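Local coordinates for protein probable fatty acyl-CoA transferase Rv3272 (Mycobacterium tuberculosis, PDB 5YX6) that probably works in fatty acid metabolism as a family III CoA transferase, binding fatty acyl-CoAs of varying chain length, palmitoyl-CoA most tightly, at residues G259-S264 / L327-A332. Numbering follows the deposited sequence.
Sequences GYIVIS and LMACLA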
ATOM      1  N   GLY A 259     -22.137 -18.336  10.071  1.00 50.59           N
ATOM      2  CA  GLY A 259     -21.135 -17.452   9.519  1.00 46.54           C
ATOM      3  C   GLY A 259     -19.745 -17.915   9.892  1.00 46.93           C
ATOM      4  O   GLY A 259     -19.574 -18.905  10.608  1.00 47.98           O
ATOM      5  N   TYR A 260     -18.747 -17.196   9.398  1.00 38.82           N
ATOM      6  CA  TYR A 260     -17.363 -17.490   9.722  1.00 37.97           C
ATOM      7  C   TYR A 260     -16.801 -16.505  10.738  1.00 34.84           C
ATOM      8  O   TYR A 260     -17.219 -15.347  10.786  1.00 37.79           O
ATOM      9  CB  TYR A 260     -16.511 -17.453   8.465  1.00 33.93           C
ATOM     10  CG  TYR A 260     -16.502 -18.733   7.686  1.00 37.19           C
ATOM     11  CD1 TYR A 260     -17.523 -19.033   6.788  1.00 40.30           C
ATOM     12  CD2 TYR A 260     -15.459 -19.636   7.828  1.00 34.97           C
ATOM     13  CE1 TYR A 260     -17.507 -20.214   6.061  1.00 42.46           C
ATOM     14  CE2 TYR A 260     -15.429 -20.810   7.107  1.00 40.39           C
ATOM     15  CZ  TYR A 260     -16.455 -21.097   6.224  1.00 44.29           C
ATOM     16  OH  TYR A 260     -16.416 -22.273   5.507  1.00 48.29           O
ATOM     17  N   ILE A 261     -15.844 -16.962  11.539  1.00 32.68           N
ATOM     18  CA  ILE A 261     -15.129 -16.060  12.430  1.00 30.25           C
ATOM     19  C   ILE A 261     -13.636 -16.121  12.123  1.00 29.76           C
ATOM     20  O   ILE A 261     -13.076 -17.191  11.901  1.00 33.32           O
ATOM     21  CB  ILE A 261     -15.377 -16.386  13.939  1.00 29.11           C
ATOM     22  CG1 ILE A 261     -14.735 -15.315  14.834  1.00 25.80           C
ATOM     23  CG2 ILE A 261     -14.843 -17.769  14.312  1.00 26.43           C
ATOM     24  CD1 ILE A 261     -14.882 -15.588  16.318  1.00 32.06           C
ATOM     25  N   VAL A 262     -13.004 -14.958  12.104  1.00 29.23           N
ATOM     26  CA  VAL A 262     -11.562 -14.863  11.953  1.00 32.23           C
ATOM     27  C   VAL A 262     -10.896 -14.757  13.327  1.00 32.21           C
ATOM     28  O   VAL A 262     -11.220 -13.860  14.091  1.00 30.08           O
ATOM     29  CB  VAL A 262     -11.186 -13.642  11.095  1.00 32.85           C
ATOM     30  CG1 VAL A 262      -9.683 -13.501  11.000  1.00 31.72           C
ATOM     31  CG2 VAL A 262     -11.826 -13.751   9.709  1.00 28.70           C
ATOM     32  N   ILE A 263      -9.980 -15.674  13.632  1.00 28.81           N
ATOM     33  CA  ILE A 263      -9.303 -15.711  14.924  1.00 27.93           C
ATOM     34  C   ILE A 263      -7.791 -15.782  14.775  1.00 30.98           C
ATOM     35  O   ILE A 263      -7.277 -16.563  13.982  1.00 33.92           O
ATOM     36  CB  ILE A 263      -9.745 -16.932  15.777  1.00 28.33           C
ATOM     37  CG1 ILE A 263     -11.244 -16.898  16.078  1.00 29.92           C
ATOM     38  CG2 ILE A 263      -8.964 -16.985  17.067  1.00 23.50           C
ATOM     39  CD1 ILE A 263     -11.770 -18.205  16.679  1.00 28.66           C
ATOM     40  N   SER A 264      -7.075 -14.976  15.547  1.00 31.07           N
ATOM     41  CA  SER A 264      -5.630 -15.139  15.648  1.00 38.13           C
ATOM     42  C   SER A 264      -5.217 -15.253  17.115  1.00 39.34           C
ATOM     43  O   SER A 264      -5.254 -14.276  17.862  1.00 43.20           O
ATOM     44  CB  SER A 264      -4.892 -13.984  14.975  1.00 35.16           C
ATOM     45  OG  SER A 264      -3.508 -14.280  14.898  1.00 39.08           O
ATOM     46  N   LEU A 327      -8.736 -11.380  22.991  1.00 31.86           N
ATOM     47  CA  LEU A 327      -8.228 -12.172  21.880  1.00 35.11           C
ATOM     48  C   LEU A 327      -8.540 -11.480  20.555  1.00 28.98           C
ATOM     49  O   LEU A 327      -9.533 -10.767  20.430  1.00 28.17           O
ATOM     50  CB  LEU A 327      -8.809 -13.581  21.895  1.00 33.66           C
ATOM     51  CG  LEU A 327      -8.452 -14.439  23.107  1.00 32.41           C
ATOM     52  CD1 LEU A 327      -9.037 -15.833  22.928  1.00 31.91           C
ATOM     53  CD2 LEU A 327      -6.947 -14.508  23.315  1.00 37.04           C
ATOM     54  N   MET A 328      -7.681 -11.687  19.568  1.00 31.10           N
ATOM     55  CA  MET A 328      -7.902 -11.096  18.254  1.00 33.66           C
ATOM     56  C   MET A 328      -8.894 -11.928  17.432  1.00 36.80           C
ATOM     57  O   MET A 328      -8.596 -13.049  17.008  1.00 32.59           O
ATOM     58  CB  MET A 328      -6.573 -10.935  17.508  1.00 31.70           C
ATOM     59  CG  MET A 328      -5.610  -9.963  18.190  1.00 34.53           C
ATOM     60  SD  MET A 328      -4.006  -9.776  17.376  1.00 42.23           S
ATOM     61  CE  MET A 328      -3.487 -11.479  17.174  1.00 44.28           C
ATOM     62  N   ALA A 329     -10.076 -11.363  17.215  1.00 30.39           N
ATOM     63  CA  ALA A 329     -11.124 -12.040  16.473  1.00 32.20           C
ATOM     64  C   ALA A 329     -12.080 -11.021  15.873  1.00 35.25           C
ATOM     65  O   ALA A 329     -12.309  -9.962  16.464  1.00 33.52           O
ATOM     66  CB  ALA A 329     -11.877 -13.019  17.371  1.00 31.44           C
ATOM     67  N   CYS A 330     -12.639 -11.343  14.707  1.00 28.44           N
ATOM     68  CA  CYS A 330     -13.620 -10.469  14.063  1.00 30.95           C
ATOM     69  C   CYS A 330     -14.454 -11.231  13.049  1.00 27.57           C
ATOM     70  O   CYS A 330     -14.108 -12.349  12.672  1.00 31.01           O
ATOM     71  CB  CYS A 330     -12.924  -9.309  13.356  1.00 29.16           C
ATOM     72  SG  CYS A 330     -11.919  -9.863  11.953  1.00 33.99           S
ATOM     73  N   LEU A 331     -15.558 -10.626  12.618  1.00 29.58           N
ATOM     74  CA  LEU A 331     -16.289 -11.123  11.448  1.00 31.99           C
ATOM     75  C   LEU A 331     -15.560 -10.700  10.182  1.00 31.37           C
ATOM     76  O   LEU A 331     -14.909  -9.644  10.149  1.00 32.33           O
ATOM     77  CB  LEU A 331     -17.724 -10.590  11.405  1.00 31.61           C
ATOM     78  CG  LEU A 331     -18.624 -10.871  12.607  1.00 42.43           C
ATOM     79  CD1 LEU A 331     -19.986 -10.227  12.396  1.00 41.92           C
ATOM     80  CD2 LEU A 331     -18.742 -12.367  12.857  1.00 35.23           C
ATOM     81  N   ALA A 332     -15.699 -11.491   9.128  1.00 33.02           N
ATOM     82  CA  ALA A 332     -15.211 -11.082   7.819  1.00 29.70           C
ATOM     83  C   ALA A 332     -16.277 -10.242   7.133  1.00 28.83           C
ATOM     84  O   ALA A 332     -17.060 -10.758   6.342  1.00 36.91           O
ATOM     85  CB  ALA A 332     -14.853 -12.289   6.981  1.00 27.46           C
TER
HETATM   86  O   HOH W   1      -5.513 -13.246  20.349  1.00 35.42           O
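Val-262 lays its CB against the sulfur of Cys-330, 3.9 Å from SG, on one face of a three-stranded antiparallel sheet in which strand 260-264 runs between 253-255 and 328-331. This sheet lies well away from the six-stranded parallel sheet of the Rossmann-fold domain, consistent with its belonging to the small domain. Val-262 and Cys-330 form a hydrogen-bonded pair: Val-262 N donates to Cys-330 O (2.9 Å), and Cys-330 N returns a bond to Val-262 O (3.0 Å). The same Val-262 O also receives a CA-H...O contact from Ala-329, so two donors share one oxygen. The SG of Cys-330 sits between its own backbone N and carbonyl carbon (chi1 66°), which stands it up from the sheet beside the valine. Farther along this face, Met-328 bends at chi3 (-51°) and folds its CE back over Ser-264, 3.6 Å from OG; that hydroxyl is hydrogen-bonded to Ser-251. The second subunit packs on this side, with its Leu-147 against Val-262 and its Ile-145 against Ser-264.

On the reverse face, the small CB of Ala-329 faces two isoleucines of the neighbouring strand, which approach from the same side, meeting CD1 of Ile-261 and CG1 of Ile-263, each at 4.1 Å. Ile-263 and Ala-329 make a close non-hydrogen-bonded pair. Helix 315-324 closes over these isoleucines through Trp-318, Val-319 and Leu-322. Where strand 260-264 ends, Ser-264 N donates to Met-328 O, but the return link runs through a water, which donates to Ser-264 O and accepts from Met-328 N at 2.8 Å.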